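Local coordinates for nisin biosynthesis protein nisC (Lactococcus lactis subsp. lactis, PDB 2G0D) that cyclises the precursor of the lantibiotic nisin, forming its thioether rings at a zinc-containing active site within an alpha toroid, at residues Lys1-Arg6 against Gln359-Tyr364; Asp157-Ile162 against Lys221-Glu226; Gly326-Ile331 against Ile380-Lys385. All coordinates share one frame; numbering follows the deposited sequence.

Contact 1: Lys1-Arg6 against Gln359-Tyr364; sequences KKNIKR and QILEEY
In the helical toroid of this LanC-like cyclase, Asn3 and Ile4, early in helix 3-20, meet Leu361 in the last turn of helix 357-362, so that an N-terminal helix packs against one from late in the chain. The contact is small, with 144 Å² buried over both sides, and the closest CA atoms, those of Asn3 and Leu361, are 7.9 Å apart.

Leu361 supplies the apolar surface. Its CB lies 3.7 Å from ND2 of Asn3. Its CD1 is almost equally far from three atoms of the Asn3 amide, 3.9 Å from ND2 and 4.1 Å from both CG and OD1, which places the methyl above the flat group and not in its plane. The same CD1 also touches CG1 of Ile4 at 4.1 Å. Leu361 is backed by Ile376 of helix 376-387, which makes the contact part of a three-helix packing.

All three touching residues are buried, and no hydrogen bond links the segments. A chi1 of 87° turns the Asn3 amide toward Leu361. Lys1 curls back so that its NZ meets Asn3 OD1 at 3.0 Å in the plane of the amide, with a C=O...N angle of 152°, a bond that helps to hold the amide's rotation. Lys1 NZ also bonds to Ser357 OG, so the lysine bridges Asn3 OD1 and the start of helix 357-362.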
loop_
_atom_site.group_PDB
_atom_site.type_symbol
_atom_site.label_atom_id
_atom_site.label_comp_id
_atom_site.label_asym_id
_atom_site.label_seq_id
_atom_site.Cartn_x
_atom_site.Cartn_y
_atom_site.Cartn_z
ATOM N N LYS A 1 1.172 -28.424 1.323
ATOM C CA LYS A 1 0.702 -27.938 -0.021
ATOM C C LYS A 1 1.885 -27.824 -1.002
ATOM O O LYS A 1 2.755 -26.939 -0.868
ATOM C CB LYS A 1 -0.099 -26.625 0.094
ATOM C CG LYS A 1 0.547 -25.521 0.973
ATOM C CD LYS A 1 -0.420 -24.345 1.316
ATOM C CE LYS A 1 -0.535 -23.291 0.197
ATOM N NZ LYS A 1 -1.319 -23.803 -1.012
ATOM N N LYS A 2 1.901 -28.739 -1.974
ATOM C CA LYS A 2 2.976 -28.831 -2.978
ATOM C C LYS A 2 2.724 -27.931 -4.192
ATOM O O LYS A 2 3.569 -27.847 -5.096
ATOM C CB LYS A 2 3.152 -30.288 -3.464
ATOM C CG LYS A 2 3.577 -31.287 -2.390
ATOM C CD LYS A 2 3.350 -32.730 -2.834
ATOM C CE LYS A 2 3.818 -33.728 -1.774
ATOM N NZ LYS A 2 5.129 -34.348 -2.100
ATOM N N ASN A 3 1.558 -27.286 -4.216
ATOM C CA ASN A 3 1.188 -26.452 -5.353
ATOM C C ASN A 3 1.825 -25.046 -5.426
ATOM O O ASN A 3 1.894 -24.474 -6.513
ATOM C CB ASN A 3 -0.333 -26.465 -5.607
ATOM C CG ASN A 3 -1.097 -25.436 -4.802
ATOM O OD1 ASN A 3 -0.762 -25.108 -3.652
ATOM N ND2 ASN A 3 -2.168 -24.924 -5.410
ATOM N N ILE A 4 2.283 -24.495 -4.294
ATOM C CA ILE A 4 3.101 -23.274 -4.336
ATOM C C ILE A 4 4.370 -23.511 -5.163
ATOM O O ILE A 4 4.660 -22.751 -6.072
ATOM C CB ILE A 4 3.397 -22.671 -2.925
ATOM C CG1 ILE A 4 2.089 -22.101 -2.353
ATOM C CG2 ILE A 4 4.488 -21.589 -2.999
ATOM C CD1 ILE A 4 2.215 -21.197 -1.176
ATOM N N LYS A 5 5.092 -24.593 -4.881
ATOM C CA LYS A 5 6.325 -24.886 -5.605
ATOM C C LYS A 5 6.110 -24.935 -7.138
ATOM O O LYS A 5 6.806 -24.257 -7.883
ATOM C CB LYS A 5 6.944 -26.191 -5.101
ATOM C CG LYS A 5 8.378 -26.401 -5.521
ATOM C CD LYS A 5 8.749 -27.812 -5.242
ATOM C CE LYS A 5 10.209 -27.967 -5.058
ATOM N NZ LYS A 5 10.584 -29.419 -5.201
ATOM N N ARG A 6 5.146 -25.736 -7.596
ATOM C CA ARG A 6 4.814 -25.788 -9.028
ATOM C C ARG A 6 4.532 -24.409 -9.647
ATOM O O ARG A 6 5.068 -24.049 -10.703
ATOM C CB ARG A 6 3.611 -26.686 -9.250
ATOM C CG ARG A 6 3.319 -26.970 -10.727
ATOM C CD ARG A 6 2.332 -28.108 -10.897
ATOM N NE ARG A 6 0.987 -27.701 -10.488
ATOM C CZ ARG A 6 0.438 -27.983 -9.308
ATOM N NH1 ARG A 6 1.115 -28.695 -8.398
ATOM N NH2 ARG A 6 -0.790 -27.554 -9.037
ATOM N N GLN A 359 -7.391 -24.523 -4.642
ATOM C CA GLN A 359 -8.339 -24.045 -5.635
ATOM C C GLN A 359 -8.078 -22.563 -5.969
ATOM O O GLN A 359 -8.257 -22.131 -7.104
ATOM C CB GLN A 359 -9.778 -24.289 -5.142
ATOM C CG GLN A 359 -10.852 -23.495 -5.878
ATOM C CD GLN A 359 -12.276 -23.894 -5.495
ATOM O OE1 GLN A 359 -12.500 -24.913 -4.834
ATOM N NE2 GLN A 359 -13.250 -23.093 -5.934
ATOM N N ILE A 360 -7.627 -21.797 -4.983
ATOM C CA ILE A 360 -7.337 -20.381 -5.210
ATOM C C ILE A 360 -6.242 -20.179 -6.286
ATOM O O ILE A 360 -6.423 -19.395 -7.207
ATOM C CB ILE A 360 -7.036 -19.623 -3.880
ATOM C CG1 ILE A 360 -8.324 -19.512 -3.046
ATOM C CG2 ILE A 360 -6.472 -18.230 -4.170
ATOM C CD1 ILE A 360 -8.114 -19.145 -1.553
ATOM N N LEU A 361 -5.142 -20.922 -6.189
ATOM C CA LEU A 361 -4.045 -20.819 -7.160
ATOM C C LEU A 361 -4.349 -21.388 -8.536
ATOM O O LEU A 361 -3.957 -20.802 -9.547
ATOM C CB LEU A 361 -2.783 -21.476 -6.625
ATOM C CG LEU A 361 -1.983 -20.750 -5.543
ATOM C CD1 LEU A 361 -0.613 -21.391 -5.393
ATOM C CD2 LEU A 361 -1.852 -19.258 -5.843
ATOM N N GLU A 362 -5.026 -22.537 -8.570
ATOM C CA GLU A 362 -5.341 -23.226 -9.816
ATOM C C GLU A 362 -6.320 -22.413 -10.663
ATOM O O GLU A 362 -6.168 -22.316 -11.881
ATOM C CB GLU A 362 -5.914 -24.608 -9.509
ATOM C CG GLU A 362 -6.130 -25.501 -10.725
ATOM C CD GLU A 362 -7.242 -26.515 -10.505
ATOM O OE1 GLU A 362 -7.071 -27.403 -9.632
ATOM O OE2 GLU A 362 -8.285 -26.416 -11.203
ATOM N N GLU A 363 -7.323 -21.830 -10.016
ATOM C CA GLU A 363 -8.305 -21.025 -10.723
ATOM C C GLU A 363 -7.869 -19.573 -10.842
ATOM O O GLU A 363 -8.599 -18.756 -11.392
ATOM C CB GLU A 363 -9.668 -21.092 -10.028
ATOM C CG GLU A 363 -10.327 -22.481 -10.042
ATOM C CD GLU A 363 -11.729 -22.473 -9.438
ATOM O OE1 GLU A 363 -12.388 -21.409 -9.436
ATOM O OE2 GLU A 363 -12.181 -23.536 -8.970
ATOM N N TYR A 364 -6.691 -19.237 -10.319
ATOM C CA TYR A 364 -6.218 -17.859 -10.399
ATOM C C TYR A 364 -6.059 -17.476 -11.883
ATOM O O TYR A 364 -5.396 -18.175 -12.648
ATOM C CB TYR A 364 -4.915 -17.653 -9.597
ATOM C CG TYR A 364 -4.715 -16.215 -9.180
ATOM C CD1 TYR A 364 -5.010 -15.798 -7.894
ATOM C CD2 TYR A 364 -4.288 -15.261 -10.103
ATOM C CE1 TYR A 364 -4.867 -14.462 -7.527
ATOM C CE2 TYR A 364 -4.155 -13.932 -9.755
ATOM C CZ TYR A 364 -4.427 -13.537 -8.461
ATOM O OH TYR A 364 -4.290 -12.221 -8.124
#

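Contact 2: Asp157-Ile162 against Lys221-Glu226; sequences DLKILI and KGYSNE
Tyr223 lays its ring against the aliphatic chain of Lys159, and this pair carries most of the contact between the loop 221-226 and helix 156-168. The loop leaves helix 208-221 at Lys221, whose CB lies in the ring plane at the edge of Tyr223 and whose NZ forms a salt bridge with Asp404. Gly222 then ends the helix in a Schellman motif; its phi of 113° would press a CB against the preceding carbonyl O.

Tyr223 follows, pointing at the helix. Its first torsion (chi1 -56°) sets CG beside the backbone N and so puts the ring alongside Lys159. One ring face receives Lys159 CD in a CH-pi contact: CD is 3.9 Å from the ring centroid, 20° off the normal, and shifted toward the hydroxyl-bearing carbon CZ, 3.6 Å from CD. The Lys159 chain is extended beyond CG and runs across the face, bringing NZ to 3.6 Å from Tyr223 OH, which is proximity and not a hydrogen bond. Each polar end has its own partner: Lys159 NZ bonds to Ile150 O, and Tyr223 OH to OD1 of Asp156, the first residue of helix 156-168. At the ring edge, Ile160 CG1 approaches CD1 of Tyr223 at 4.5 Å, a looser apolar touch.

Farther along, Asn225 is the N-cap of helix 226-242. Its OD1 bonds to Ser228 N, while its ND2 bonds to Asn164 OD1, a second polar tie to helix 156-168.

The loop thus joins helices 208-221 and 226-242 while leaning on helix 156-168, which packs on helices 100-122 and 140-147; Leu148, just after the latter, touches both Lys159 and Tyr223.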
loop_
_atom_site.group_PDB
_atom_site.type_symbol
_atom_site.label_atom_id
_atom_site.label_comp_id
_atom_site.label_asym_id
_atom_site.label_seq_id
_atom_site.Cartn_x
_atom_site.Cartn_y
_atom_site.Cartn_z
ATOM N N ASP A 157 15.612 14.730 7.873
ATOM C CA ASP A 157 15.162 15.963 7.248
ATOM C C ASP A 157 14.149 15.691 6.138
ATOM O O ASP A 157 13.097 16.311 6.127
ATOM C CB ASP A 157 16.347 16.825 6.766
ATOM C CG ASP A 157 17.120 17.435 7.912
ATOM O OD1 ASP A 157 16.501 17.840 8.917
ATOM O OD2 ASP A 157 18.366 17.523 7.824
ATOM N N LEU A 158 14.470 14.753 5.243
ATOM C CA LEU A 158 13.578 14.300 4.186
ATOM C C LEU A 158 12.217 13.824 4.744
ATOM O O LEU A 158 11.153 14.179 4.213
ATOM C CB LEU A 158 14.262 13.164 3.389
ATOM C CG LEU A 158 13.461 12.342 2.355
ATOM C CD1 LEU A 158 12.892 13.235 1.226
ATOM C CD2 LEU A 158 14.278 11.201 1.769
ATOM N N LYS A 159 12.260 13.013 5.804
ATOM C CA LYS A 159 11.047 12.464 6.433
ATOM C C LYS A 159 10.139 13.573 6.916
ATOM O O LYS A 159 8.943 13.572 6.634
ATOM C CB LYS A 159 11.416 11.526 7.567
ATOM C CG LYS A 159 11.823 10.128 7.068
ATOM C CD LYS A 159 12.453 9.288 8.208
ATOM C CE LYS A 159 12.976 7.980 7.638
ATOM N NZ LYS A 159 13.578 7.124 8.667
ATOM N N ILE A 160 10.742 14.557 7.588
ATOM C CA ILE A 160 10.028 15.695 8.150
ATOM C C ILE A 160 9.458 16.599 7.051
ATOM O O ILE A 160 8.328 17.092 7.165
ATOM C CB ILE A 160 10.954 16.430 9.155
ATOM C CG1 ILE A 160 10.971 15.639 10.470
ATOM C CG2 ILE A 160 10.544 17.891 9.371
ATOM C CD1 ILE A 160 12.318 15.735 11.197
ATOM N N LEU A 161 10.237 16.781 5.983
ATOM C CA LEU A 161 9.814 17.529 4.800
ATOM C C LEU A 161 8.557 16.925 4.178
ATOM O O LEU A 161 7.612 17.657 3.872
ATOM C CB LEU A 161 10.943 17.589 3.747
ATOM C CG LEU A 161 10.679 18.419 2.482
ATOM C CD1 LEU A 161 10.924 19.927 2.729
ATOM C CD2 LEU A 161 11.551 17.906 1.321
ATOM N N ILE A 162 8.554 15.605 3.983
ATOM C CA ILE A 162 7.371 14.868 3.466
ATOM C C ILE A 162 6.175 14.946 4.444
ATOM O O ILE A 162 5.035 15.254 4.052
ATOM C CB ILE A 162 7.694 13.366 3.233
ATOM C CG1 ILE A 162 8.656 13.182 2.056
ATOM C CG2 ILE A 162 6.439 12.552 3.014
ATOM C CD1 ILE A 162 9.320 11.811 2.013
ATOM N N LYS A 221 6.938 5.991 14.736
ATOM C CA LYS A 221 8.353 5.857 14.388
ATOM C C LYS A 221 9.248 6.935 15.030
ATOM O O LYS A 221 10.472 6.786 15.057
ATOM C CB LYS A 221 8.542 5.797 12.874
ATOM C CG LYS A 221 8.039 4.485 12.219
ATOM C CD LYS A 221 8.671 3.245 12.908
ATOM C CE LYS A 221 9.424 2.426 11.949
ATOM N NZ LYS A 221 10.215 1.357 12.610
ATOM N N GLY A 222 8.623 7.999 15.542
ATOM C CA GLY A 222 9.328 9.088 16.242
ATOM C C GLY A 222 9.291 10.406 15.479
ATOM O O GLY A 222 9.908 11.381 15.885
ATOM N N TYR A 223 8.548 10.418 14.371
ATOM C CA TYR A 223 8.457 11.572 13.473
ATOM C C TYR A 223 7.042 12.152 13.451
ATOM O O TYR A 223 6.161 11.675 12.705
ATOM C CB TYR A 223 8.895 11.166 12.045
ATOM C CG TYR A 223 10.287 10.558 11.965
ATOM C CD1 TYR A 223 11.426 11.362 11.743
ATOM C CD2 TYR A 223 10.471 9.189 12.124
ATOM C CE1 TYR A 223 12.706 10.785 11.674
ATOM C CE2 TYR A 223 11.737 8.610 12.051
ATOM C CZ TYR A 223 12.844 9.402 11.827
ATOM O OH TYR A 223 14.081 8.787 11.785
ATOM N N SER A 224 6.829 13.168 14.284
ATOM C CA SER A 224 5.586 13.928 14.302
ATOM C C SER A 224 5.782 15.259 14.958
ATOM O O SER A 224 6.751 15.454 15.685
ATOM C CB SER A 224 4.491 13.167 15.044
ATOM O OG SER A 224 4.826 12.988 16.403
ATOM N N ASN A 225 4.857 16.174 14.685
ATOM C CA ASN A 225 4.737 17.435 15.400
ATOM C C ASN A 225 3.246 17.731 15.602
ATOM O O ASN A 225 2.393 16.980 15.119
ATOM C CB ASN A 225 5.471 18.571 14.648
ATOM C CG ASN A 225 5.162 18.584 13.159
ATOM O OD1 ASN A 225 4.009 18.453 12.762
ATOM N ND2 ASN A 225 6.202 18.740 12.328
ATOM N N GLU A 226 2.928 18.814 16.314
ATOM C CA GLU A 226 1.532 19.183 16.568
ATOM C C GLU A 226 0.687 19.235 15.284
ATOM O O GLU A 226 -0.501 18.905 15.311
ATOM C CB GLU A 226 1.425 20.512 17.341
ATOM C CG GLU A 226 1.488 20.373 18.880
ATOM C CD GLU A 226 1.367 21.715 19.618
ATOM O OE1 GLU A 226 2.057 22.693 19.225
ATOM O OE2 GLU A 226 0.595 21.793 20.608
#

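Contact 3: Gly326-Ile331 against Ile380-Lys385; sequences GYSGLI and ILVLSK
This is a buried, apolar helix-to-helix contact, Ser328 and Ile331 against Val382, joining the first turn of helix 327-341 to helix 376-387 within the alpha toroid. In sequence it is near the metal site: Cys324 and His325, which bind the zinc ion together with Cys278, come just before Gly326, the N-cap residue of helix 327-341. At about 12 Å from the zinc, however, the Ser328 side chain is not a ligand.

The helices come close, with 6.6 Å between the CA atoms of Ser328 and Val382. Ser328, a small residue, and the branched Val382 meet where the backbones are closest. Val382 uses both branches. CG2 meets Ser328 CB at 3.9 Å and lies equally far from the backbone O of Ser328. CG1, anti to the backbone N (chi1 180°), turns to Ile331, whose CG2 it touches at 4.2 Å. Ile331 also sends CG1 over one face of the Tyr327 ring, 3.6 Å above its plane, within the same helix. Phe353 of helix 347-355 touches both Ser328 and Ile331, adding a third helix to the packing. The same phenylalanine touches Leu383, the residue after Val382, and so meets side chains from both segments.

The polar end of the serine is served elsewhere: Ser328 OG bonds to Tyr321 O, in the loop before the helix.

With no hydrogen bond crossing the interface and only 115 Å² buried, the attraction between these segments rests on dispersion and the exclusion of water; the serine contributes its CB to the neighbouring helix and spends its hydroxyl on its own connecting loop.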
loop_
_atom_site.group_PDB
_atom_site.type_symbol
_atom_site.label_atom_id
_atom_site.label_comp_id
_atom_site.label_asym_id
_atom_site.label_seq_id
_atom_site.Cartn_x
_atom_site.Cartn_y
_atom_site.Cartn_z
ATOM N N GLY A 326 -9.019 -7.525 -4.279
ATOM C CA GLY A 326 -9.537 -8.880 -4.174
ATOM C C GLY A 326 -9.435 -9.423 -2.754
ATOM O O GLY A 326 -9.087 -8.717 -1.805
ATOM N N TYR A 327 -9.735 -10.701 -2.624
ATOM C CA TYR A 327 -9.873 -11.309 -1.316
ATOM C C TYR A 327 -8.540 -11.538 -0.553
ATOM O O TYR A 327 -8.527 -11.512 0.694
ATOM C CB TYR A 327 -10.696 -12.609 -1.449
ATOM C CG TYR A 327 -11.277 -13.060 -0.125
ATOM C CD1 TYR A 327 -12.121 -12.237 0.601
ATOM C CD2 TYR A 327 -10.947 -14.305 0.410
ATOM C CE1 TYR A 327 -12.665 -12.649 1.829
ATOM C CE2 TYR A 327 -11.468 -14.717 1.636
ATOM C CZ TYR A 327 -12.322 -13.883 2.336
ATOM O OH TYR A 327 -12.817 -14.293 3.551
ATOM N N SER A 328 -7.428 -11.767 -1.271
ATOM C CA SER A 328 -6.137 -11.932 -0.580
ATOM C C SER A 328 -5.738 -10.664 0.188
ATOM O O SER A 328 -5.128 -10.730 1.271
ATOM C CB SER A 328 -5.018 -12.387 -1.533
ATOM O OG SER A 328 -5.207 -13.753 -1.889
ATOM N N GLY A 329 -6.107 -9.497 -0.347
ATOM C CA GLY A 329 -5.807 -8.233 0.357
ATOM C C GLY A 329 -6.582 -8.107 1.651
ATOM O O GLY A 329 -6.027 -7.718 2.652
ATOM N N LEU A 330 -7.870 -8.448 1.630
ATOM C CA LEU A 330 -8.732 -8.477 2.846
ATOM C C LEU A 330 -8.154 -9.422 3.892
ATOM O O LEU A 330 -8.005 -9.088 5.064
ATOM C CB LEU A 330 -10.145 -8.934 2.432
ATOM C CG LEU A 330 -11.160 -7.809 2.128
ATOM C CD1 LEU A 330 -10.685 -6.930 0.981
ATOM C CD2 LEU A 330 -12.594 -8.326 1.873
ATOM N N ILE A 331 -7.816 -10.627 3.451
ATOM C CA ILE A 331 -7.211 -11.620 4.314
ATOM C C ILE A 331 -5.910 -11.118 4.978
ATOM O O ILE A 331 -5.708 -11.281 6.182
ATOM C CB ILE A 331 -7.044 -12.978 3.532
ATOM C CG1 ILE A 331 -8.422 -13.617 3.293
ATOM C CG2 ILE A 331 -6.141 -13.977 4.264
ATOM C CD1 ILE A 331 -9.194 -14.091 4.580
ATOM N N ILE A 380 0.400 -15.671 -3.734
ATOM C CA ILE A 380 1.400 -16.611 -3.220
ATOM C C ILE A 380 2.091 -16.032 -1.982
ATOM O O ILE A 380 2.319 -16.756 -1.023
ATOM C CB ILE A 380 2.440 -17.006 -4.312
ATOM C CG1 ILE A 380 1.755 -17.867 -5.373
ATOM C CG2 ILE A 380 3.646 -17.729 -3.714
ATOM C CD1 ILE A 380 2.508 -17.991 -6.715
ATOM N N LEU A 381 2.418 -14.739 -2.010
ATOM C CA LEU A 381 3.005 -14.097 -0.837
ATOM C C LEU A 381 2.115 -14.248 0.388
ATOM O O LEU A 381 2.595 -14.627 1.454
ATOM C CB LEU A 381 3.290 -12.607 -1.080
ATOM C CG LEU A 381 4.710 -12.302 -1.589
ATOM C CD1 LEU A 381 4.717 -10.985 -2.379
ATOM C CD2 LEU A 381 5.685 -12.238 -0.435
ATOM N N VAL A 382 0.833 -13.923 0.236
ATOM C CA VAL A 382 -0.145 -14.079 1.310
ATOM C C VAL A 382 -0.131 -15.513 1.817
ATOM O O VAL A 382 0.008 -15.748 3.024
ATOM C CB VAL A 382 -1.580 -13.682 0.861
ATOM C CG1 VAL A 382 -2.589 -13.861 1.997
ATOM C CG2 VAL A 382 -1.644 -12.221 0.362
ATOM N N LEU A 383 -0.271 -16.475 0.901
ATOM C CA LEU A 383 -0.419 -17.875 1.274
ATOM C C LEU A 383 0.856 -18.336 1.932
ATOM O O LEU A 383 0.826 -19.125 2.849
ATOM C CB LEU A 383 -0.726 -18.749 0.029
ATOM C CG LEU A 383 -2.154 -18.682 -0.558
ATOM C CD1 LEU A 383 -2.198 -19.262 -1.970
ATOM C CD2 LEU A 383 -3.048 -19.516 0.355
ATOM N N SER A 384 1.988 -17.833 1.464
ATOM C CA SER A 384 3.261 -18.310 1.981
ATOM C C SER A 384 3.498 -17.897 3.450
ATOM O O SER A 384 4.126 -18.633 4.180
ATOM C CB SER A 384 4.423 -17.885 1.065
ATOM O OG SER A 384 4.694 -16.492 1.191
ATOM N N LYS A 385 3.000 -16.728 3.870
ATOM C CA LYS A 385 3.218 -16.270 5.259
ATOM C C LYS A 385 2.262 -16.864 6.259
ATOM O O LYS A 385 2.522 -16.814 7.463
ATOM C CB LYS A 385 3.351 -14.744 5.370
ATOM C CG LYS A 385 4.474 -14.169 4.446
ATOM C CD LYS A 385 5.910 -14.584 4.890
ATOM C CE LYS A 385 6.368 -15.941 4.337
ATOM N NZ LYS A 385 7.768 -16.189 4.730
#

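In the fold
Contacts 1 and 3 form one packed region: their centres are 13 Å apart, and Ile4 and Leu361 of contact 1 both touch Ile380 and Leu383 of contact 3. Helices 357-362 and 376-387, consecutive in the chain, supply the shared wall, and the segments of the two contacts alternate in sequence. Contact 2 lies across the chain's centre, 43 Å from contact 1 and 31 Å from contact 3, centre to centre. It closes before contact 3 opens and is nested inside contact 1's span. Residues 1-6 thus pack beside the late helices, of which 376-387 in turn meets helix 327-341, which begins just after two zinc ligands, while contact 2 joins a mid-chain helix to an inter-helix loop.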